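PDB 6TCV: endo-beta-N-acetylglucosaminidase F1 from Bacteroides thetaiotaomicron VPI-5482, which probably hydrolyses the chitobiose core of high-mannose N-glycans as an endo-acting glycoside hydrolase, and is caught here in complex with the substrate Man9GlcNAc2Asn. Local coordinates for residues A204-D209 with D253-A258; G247-H252 with D288-S293. The protein carries 2 engineered substitutions. One frame throughout, in Å; residues are numbered along the deposited sequence.

Overall arrangement
Both interactions sit at one end of strands 198-209 and 243-249, neighbours running parallel in the large sheet, and their centres are only 6 Å apart. Interaction 1 is the buried one: a loop carboxylate gathers hydrogen bonds beside the end of strand 198-209. Interaction 2 is only partly buried; there, two loops that follow successive strands present His-252 and Tyr-290 to the sugars, and aromatic rings meet the sugars by their faces and polar edges. The segments alternate along the chain and are tied to each other directly, Thr-255 O to Ser-291 OG at 2.7 Å and Asn-207 OD1 to Asn-251 ND2 at 2.8 Å, both probable hydrogen bonds. In interaction 1 the mannose is hydrogen-bonded by Asn-205, on the strand.

Interaction 1: residues A204-D209 with D253-A258; sequences ANINYD and DITGLA. With MAN (alpha-D-mannopyranose), chain B.
Ile-206 and Asn-207, near the end of strand 198-209, lie alongside Gly-256 and Thr-255 of an irregular loop, the CA atoms of Asn-207 and Thr-255 being 5.6 Å apart. The touching parts of the two segments run 135° apart, and the two hydrogen bonds between them both end on a side chain, that of Asp-253. With CG set between its own N and carbonyl carbon (chi1 73°), its carboxylate faces the strand: OD1 takes the backbone N of Tyr-208 at 2.8 Å in a nearly straight bond, while Asn-207 ND2 comes in at 3.0 Å from the opposite face of the carboxylate, well above its plane. OD2 turns back to its own loop, accepting Thr-255 N in an Asx turn and, through its syn lone pair, Thr-255 OG1 at 2.7 Å. The other end of the Asn-207 amide, OD1, bonds to Asn-251.

Apolar groups fill in around this. Ile-254 CD1 sits over one face of the Tyr-208 ring, 4.2 Å from its centroid, and Thr-255 CG2 meets the ring edge; deeper in, Ile-206 CG2 packs on Leu-257 CD2 at 3.8 Å. Upstream, the Asn-205 amide grips a mannose, OD1 accepting from O3 at 2.7 Å and ND2 donating to O4.

Without this carboxylate, as with an alanine here, Tyr-208 N and both donors of Thr-255 would probably lose their acceptor, and the Asn-207 amide would keep its bond to Asn-251 but lose this partner of its ND2. OD1 grips the strand and OD2 the loop, so one carboxylate holds both, and its four donors would be expected to favour the charged form.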
loop_
_atom_site.group_PDB
_atom_site.type_symbol
_atom_site.label_atom_id
_atom_site.label_comp_id
_atom_site.label_asym_id
_atom_site.label_seq_id
_atom_site.Cartn_x
_atom_site.Cartn_y
_atom_site.Cartn_z
ATOM N N ALA A 204 -13.870 0.755 5.168
ATOM C CA ALA A 204 -14.905 -0.151 4.687
ATOM C C ALA A 204 -14.864 -1.402 5.554
ATOM O O ALA A 204 -13.904 -1.685 6.256
ATOM C CB ALA A 204 -14.654 -0.532 3.218
ATOM N N ASN A 205 -15.917 -2.198 5.468
ATOM C CA ASN A 205 -16.052 -3.376 6.312
ATOM C C ASN A 205 -16.177 -4.659 5.515
ATOM O O ASN A 205 -16.576 -4.658 4.351
ATOM C CB ASN A 205 -17.264 -3.227 7.207
ATOM C CG ASN A 205 -17.153 -2.040 8.084
ATOM O OD1 ASN A 205 -17.928 -1.096 8.010
ATOM N ND2 ASN A 205 -16.151 -2.064 8.934
ATOM N N ILE A 206 -15.822 -5.771 6.160
ATOM C CA ILE A 206 -16.285 -7.089 5.716
ATOM C C ILE A 206 -17.529 -7.430 6.528
ATOM O O ILE A 206 -17.522 -7.329 7.774
ATOM C CB ILE A 206 -15.199 -8.165 5.796
ATOM C CG1 ILE A 206 -15.739 -9.463 5.215
ATOM C CG2 ILE A 206 -14.643 -8.359 7.210
ATOM C CD1 ILE A 206 -14.663 -10.530 4.951
ATOM N N ASN A 207 -18.591 -7.852 5.835
ATOM C CA ASN A 207 -19.832 -8.255 6.481
ATOM C C ASN A 207 -20.432 -9.389 5.658
ATOM O O ASN A 207 -20.054 -9.623 4.496
ATOM C CB ASN A 207 -20.834 -7.116 6.534
ATOM C CG ASN A 207 -20.557 -6.187 7.683
ATOM O OD1 ASN A 207 -20.030 -5.065 7.492
ATOM N ND2 ASN A 207 -20.908 -6.615 8.886
ATOM N N TYR A 208 -21.340 -10.146 6.283
ATOM C CA TYR A 208 -21.997 -11.230 5.546
ATOM C C TYR A 208 -23.146 -10.595 4.760
ATOM O O TYR A 208 -23.958 -9.849 5.331
ATOM C CB TYR A 208 -22.565 -12.275 6.494
ATOM C CG TYR A 208 -22.901 -13.554 5.792
ATOM C CD1 TYR A 208 -21.896 -14.235 5.147
ATOM C CD2 TYR A 208 -24.190 -14.063 5.688
ATOM C CE1 TYR A 208 -22.114 -15.406 4.463
ATOM C CE2 TYR A 208 -24.413 -15.260 4.979
ATOM C CZ TYR A 208 -23.338 -15.885 4.357
ATOM O OH TYR A 208 -23.543 -17.094 3.653
ATOM N N ASP A 209 -23.280 -10.948 3.484
ATOM C CA ASP A 209 -24.436 -10.523 2.673
ATOM C C ASP A 209 -25.340 -11.743 2.687
ATOM O O ASP A 209 -25.177 -12.706 1.931
ATOM C CB ASP A 209 -23.936 -10.218 1.259
ATOM C CG ASP A 209 -25.017 -9.719 0.351
ATOM O OD1 ASP A 209 -24.614 -9.112 -0.692
ATOM O OD2 ASP A 209 -26.197 -9.944 0.622
ATOM N N ASP A 253 -20.015 -9.466 12.717
ATOM C CA ASP A 253 -20.814 -10.619 12.285
ATOM C C ASP A 253 -19.867 -11.794 12.064
ATOM O O ASP A 253 -18.683 -11.740 12.428
ATOM C CB ASP A 253 -21.769 -10.282 11.114
ATOM C CG ASP A 253 -21.106 -10.085 9.774
ATOM O OD1 ASP A 253 -21.800 -9.447 8.925
ATOM O OD2 ASP A 253 -19.995 -10.547 9.512
ATOM N N ILE A 254 -20.381 -12.872 11.460
ATOM C CA ILE A 254 -19.645 -14.114 11.283
ATOM C C ILE A 254 -18.467 -14.015 10.339
ATOM O O ILE A 254 -17.630 -14.924 10.308
ATOM C CB ILE A 254 -20.567 -15.274 10.813
ATOM C CG1 ILE A 254 -21.230 -14.893 9.477
ATOM C CG2 ILE A 254 -21.539 -15.666 11.940
ATOM C CD1 ILE A 254 -22.057 -16.036 8.885
ATOM N N THR A 255 -18.352 -12.928 9.570
ATOM C CA THR A 255 -17.248 -12.773 8.627
ATOM C C THR A 255 -16.068 -12.028 9.273
ATOM O O THR A 255 -16.240 -11.199 10.168
ATOM C CB THR A 255 -17.662 -12.038 7.337
ATOM O OG1 THR A 255 -17.986 -10.667 7.649
ATOM C CG2 THR A 255 -18.781 -12.726 6.600
ATOM N N GLY A 256 -14.869 -12.303 8.778
ATOM C CA GLY A 256 -13.681 -11.616 9.241
ATOM C C GLY A 256 -12.538 -11.878 8.293
ATOM O O GLY A 256 -12.537 -12.867 7.538
ATOM N N LEU A 257 -11.542 -10.983 8.362
ATOM C CA LEU A 257 -10.420 -11.004 7.441
ATOM C C LEU A 257 -9.438 -12.118 7.716
ATOM O O LEU A 257 -8.612 -12.401 6.836
ATOM C CB LEU A 257 -9.695 -9.653 7.483
ATOM C CG LEU A 257 -10.634 -8.478 7.185
ATOM C CD1 LEU A 257 -9.916 -7.134 7.490
ATOM C CD2 LEU A 257 -11.090 -8.466 5.732
ATOM N N ALA A 258 -9.500 -12.770 8.881
ATOM C CA ALA A 258 -8.630 -13.893 9.221
ATOM C C ALA A 258 -9.452 -15.167 9.392
ATOM O O ALA A 258 -8.978 -16.127 10.017
ATOM C CB ALA A 258 -7.811 -13.594 10.485
HETATM C C1 MAN B . -17.592 2.113 13.038
HETATM C C2 MAN B . -18.465 1.912 11.807
HETATM C C3 MAN B . -17.675 1.127 10.774
HETATM C C4 MAN B . -16.336 1.787 10.467
HETATM C C5 MAN B . -15.552 2.062 11.747
HETATM C C6 MAN B . -14.341 2.945 11.519
HETATM O O2 MAN B . -18.878 3.215 11.338
HETATM O O3 MAN B . -18.426 1.059 9.562
HETATM O O4 MAN B . -15.531 0.903 9.690
HETATM O O5 MAN B . -16.394 2.776 12.684
HETATM O O6 MAN B . -13.688 3.217 12.774
HETATM O O HOH W 1 -17.531 -8.650 10.299
#

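Interaction 2: residues G247-H252 with D288-S293; sequences GLLGNH and DLYSNS. Engineered in segment 288-293: Leu-289 (natural residue Glu). With MAN (alpha-D-mannopyranose), chain C; MAN (alpha-D-mannopyranose), chain D; BMA (beta-D-mannopyranose), chain E; NAG (2-acetamido-2-deoxy-beta-D-glucopyranose), chain F.
His-252 and Tyr-290 stand side by side and point the same way, each with CG anti to its carbonyl carbon (chi1 -50° and -48°). Their planes are nearly parallel, 22° apart, yet slid so far that the rings barely overlap; it is Tyr-290 CB that lies over the imidazole, 3.8 Å from its centroid in a CH-pi contact. The opposite face of the histidine takes C2 of one mannose, and at its edge NE2 shares a hydrogen bond of 2.7 Å with O2 of another. ND1 lies 2.8 Å from a water that donates to Asn-292 OD1.

The phenol ring is sandwiched between CB of Leu-289, an engineered substitution for the natural Glu, and C1 of the second mannose, while Leu-249 CD2 fills in at its edge. Tyr-290 OH reaches O3 of an N-acetylglucosamine at 2.8 Å, so the tyrosine meets a mannose with its face and an N-acetylglucosamine with its hydroxyl.

Between the backbones, His-252 N donates to Tyr-290 O at 2.7 Å in a bent bond. Gly-250 CA comes within 3.0 Å of Leu-289 O, leaving no room there for a side chain.

Both loops follow parallel neighbours, strands 243-249 and 283-287, and lead on to helices 262-278 and 306-319; Leu-249 also packs on Phe-202 and Ala-203 of strand 198-209.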
loop_
_atom_site.group_PDB
_atom_site.type_symbol
_atom_site.label_atom_id
_atom_site.label_comp_id
_atom_site.label_asym_id
_atom_site.label_seq_id
_atom_site.Cartn_x
_atom_site.Cartn_y
_atom_site.Cartn_z
ATOM N N GLY A 247 -9.260 1.037 3.478
ATOM C CA GLY A 247 -9.168 0.221 4.680
ATOM C C GLY A 247 -10.334 -0.759 4.732
ATOM O O GLY A 247 -11.467 -0.407 4.415
ATOM N N LEU A 248 -10.022 -1.987 5.156
ATOM C CA LEU A 248 -11.017 -3.018 5.450
ATOM C C LEU A 248 -10.889 -3.399 6.914
ATOM O O LEU A 248 -9.769 -3.565 7.430
ATOM C CB LEU A 248 -10.820 -4.250 4.555
ATOM C CG LEU A 248 -11.734 -4.376 3.353
ATOM C CD1 LEU A 248 -13.204 -4.470 3.758
ATOM C CD2 LEU A 248 -11.514 -3.259 2.354
ATOM N N LEU A 249 -12.033 -3.586 7.552
ATOM C CA LEU A 249 -12.111 -3.804 8.985
ATOM C C LEU A 249 -13.277 -4.747 9.254
ATOM O O LEU A 249 -14.362 -4.572 8.685
ATOM C CB LEU A 249 -12.325 -2.416 9.648
ATOM C CG LEU A 249 -12.427 -2.392 11.173
ATOM C CD1 LEU A 249 -11.119 -2.680 11.850
ATOM C CD2 LEU A 249 -12.975 -1.005 11.594
ATOM N N GLY A 250 -13.104 -5.669 10.201
ATOM C CA GLY A 250 -14.206 -6.519 10.651
ATOM C C GLY A 250 -15.314 -5.684 11.248
ATOM O O GLY A 250 -15.126 -4.521 11.599
ATOM N N ASN A 251 -16.501 -6.287 11.374
ATOM C CA ASN A 251 -17.673 -5.475 11.663
ATOM C C ASN A 251 -18.838 -6.280 12.263
ATOM O O ASN A 251 -19.994 -6.148 11.813
ATOM C CB ASN A 251 -18.115 -4.769 10.365
ATOM C CG ASN A 251 -19.051 -3.633 10.634
ATOM O OD1 ASN A 251 -18.979 -2.958 11.690
ATOM N ND2 ASN A 251 -19.959 -3.410 9.742
ATOM N N HIS A 252 -18.543 -7.100 13.288
ATOM C CA HIS A 252 -19.541 -7.609 14.226
ATOM C C HIS A 252 -20.517 -8.587 13.581
ATOM O O HIS A 252 -21.676 -8.675 14.010
ATOM C CB HIS A 252 -20.312 -6.440 14.866
ATOM C CG HIS A 252 -19.429 -5.366 15.414
ATOM N ND1 HIS A 252 -18.782 -5.494 16.635
ATOM C CD2 HIS A 252 -19.060 -4.159 14.911
ATOM C CE1 HIS A 252 -18.055 -4.409 16.847
ATOM N NE2 HIS A 252 -18.203 -3.588 15.820
ATOM N N ASP A 288 -7.834 -6.823 11.242
ATOM C CA ASP A 288 -8.637 -7.914 11.794
ATOM C C ASP A 288 -9.097 -7.587 13.202
ATOM O O ASP A 288 -8.482 -7.995 14.184
ATOM C CB ASP A 288 -7.870 -9.234 11.795
ATOM C CG ASP A 288 -8.648 -10.357 12.473
ATOM O OD1 ASP A 288 -9.909 -10.385 12.354
ATOM O OD2 ASP A 288 -8.026 -11.237 13.087
ATOM N N LEU A 289 -10.159 -6.779 13.286
ATOM C CA LEU A 289 -10.834 -6.426 14.533
ATOM C C LEU A 289 -12.334 -6.510 14.347
ATOM O O LEU A 289 -12.846 -6.304 13.262
ATOM C CB LEU A 289 -10.484 -4.987 15.026
ATOM C CG LEU A 289 -9.045 -4.781 15.425
ATOM C CD1 LEU A 289 -8.179 -4.362 14.280
ATOM C CD2 LEU A 289 -8.929 -3.728 16.520
ATOM N N TYR A 290 -13.025 -6.841 15.426
ATOM C CA TYR A 290 -14.464 -6.602 15.624
ATOM C C TYR A 290 -15.299 -7.720 14.991
ATOM O O TYR A 290 -16.539 -7.648 15.038
ATOM C CB TYR A 290 -15.039 -5.216 15.168
ATOM C CG TYR A 290 -14.135 -4.120 15.722
ATOM C CD1 TYR A 290 -13.908 -3.997 17.104
ATOM C CD2 TYR A 290 -13.573 -3.175 14.888
ATOM C CE1 TYR A 290 -13.006 -3.053 17.600
ATOM C CE2 TYR A 290 -12.724 -2.213 15.405
ATOM C CZ TYR A 290 -12.446 -2.169 16.729
ATOM O OH TYR A 290 -11.560 -1.232 17.217
ATOM N N SER A 291 -14.685 -8.760 14.417
ATOM C CA SER A 291 -15.484 -9.864 13.896
ATOM C C SER A 291 -15.928 -10.746 15.069
ATOM O O SER A 291 -15.240 -10.880 16.115
ATOM C CB SER A 291 -14.651 -10.675 12.903
ATOM O OG SER A 291 -14.385 -9.931 11.719
ATOM N N ASN A 292 -17.050 -11.439 14.849
ATOM C CA ASN A 292 -17.538 -12.441 15.785
ATOM C C ASN A 292 -17.066 -13.812 15.349
ATOM O O ASN A 292 -16.410 -13.959 14.315
ATOM C CB ASN A 292 -19.064 -12.364 15.923
ATOM C CG ASN A 292 -19.542 -11.034 16.449
ATOM O OD1 ASN A 292 -18.795 -10.337 17.151
ATOM N ND2 ASN A 292 -20.782 -10.718 16.209
ATOM N N SER A 293 -17.439 -14.844 16.084
ATOM C CA SER A 293 -16.970 -16.171 15.762
ATOM C C SER A 293 -17.596 -16.621 14.444
ATOM O O SER A 293 -18.773 -16.349 14.174
ATOM C CB SER A 293 -17.383 -17.138 16.864
ATOM O OG SER A 293 -16.541 -16.927 17.984
HETATM C C1 MAN C . -15.628 -0.473 16.650
HETATM C C2 MAN C . -16.051 -0.349 15.194
HETATM C C3 MAN C . -16.966 0.857 15.033
HETATM C C4 MAN C . -18.183 0.720 15.927
HETATM C C5 MAN C . -17.732 0.474 17.370
HETATM C C6 MAN C . -18.894 0.182 18.287
HETATM O O2 MAN C . -16.726 -1.533 14.808
HETATM O O3 MAN C . -17.397 0.869 13.657
HETATM O O4 MAN C . -19.045 1.853 15.897
HETATM O O5 MAN C . -16.799 -0.627 17.451
HETATM O O6 MAN C . -19.591 -0.961 17.770
HETATM C C1 MAN D . -20.682 -1.411 18.530
HETATM C C2 MAN D . -21.230 -2.625 17.798
HETATM C C3 MAN D . -21.858 -2.223 16.473
HETATM C C4 MAN D . -22.884 -1.127 16.707
HETATM C C5 MAN D . -22.235 0.041 17.439
HETATM C C6 MAN D . -23.211 1.155 17.752
HETATM O O2 MAN D . -22.247 -3.278 18.554
HETATM O O3 MAN D . -22.497 -3.342 15.848
HETATM O O4 MAN D . -23.342 -0.606 15.464
HETATM O O5 MAN D . -21.672 -0.413 18.676
HETATM O O6 MAN D . -22.593 2.144 18.544
HETATM C C1 BMA E . -11.565 2.956 17.544
HETATM C C2 BMA E . -12.310 4.251 17.278
HETATM C C3 BMA E . -13.462 4.403 18.253
HETATM C C4 BMA E . -14.325 3.145 18.281
HETATM C C5 BMA E . -13.468 1.887 18.447
HETATM C C6 BMA E . -14.245 0.605 18.289
HETATM O O2 BMA E . -12.855 4.171 15.947
HETATM O O3 BMA E . -14.347 5.471 17.917
HETATM O O4 BMA E . -15.241 3.152 19.383
HETATM O O5 BMA E . -12.446 1.859 17.428
HETATM O O6 BMA E . -14.908 0.665 16.996
HETATM C C1 NAG F . -8.051 -2.540 21.535
HETATM C C2 NAG F . -9.215 -1.616 21.269
HETATM C C3 NAG F . -9.390 -1.395 19.772
HETATM C C4 NAG F . -8.068 -0.950 19.184
HETATM C C5 NAG F . -7.038 -2.031 19.453
HETATM C C6 NAG F . -5.696 -1.822 18.795
HETATM C C7 NAG F . -10.970 -1.925 22.949
HETATM C C8 NAG F . -12.136 -2.790 23.373
HETATM N N2 NAG F . -10.440 -2.219 21.789
HETATM O O3 NAG F . -10.426 -0.435 19.593
HETATM O O4 NAG F . -8.353 -0.799 17.781
HETATM O O5 NAG F . -6.868 -2.092 20.872
HETATM O O6 NAG F . -5.204 -0.517 19.181
HETATM O O7 NAG F . -10.541 -1.011 23.646
HETATM O O HOH W 2 -18.979 -7.853 18.045
#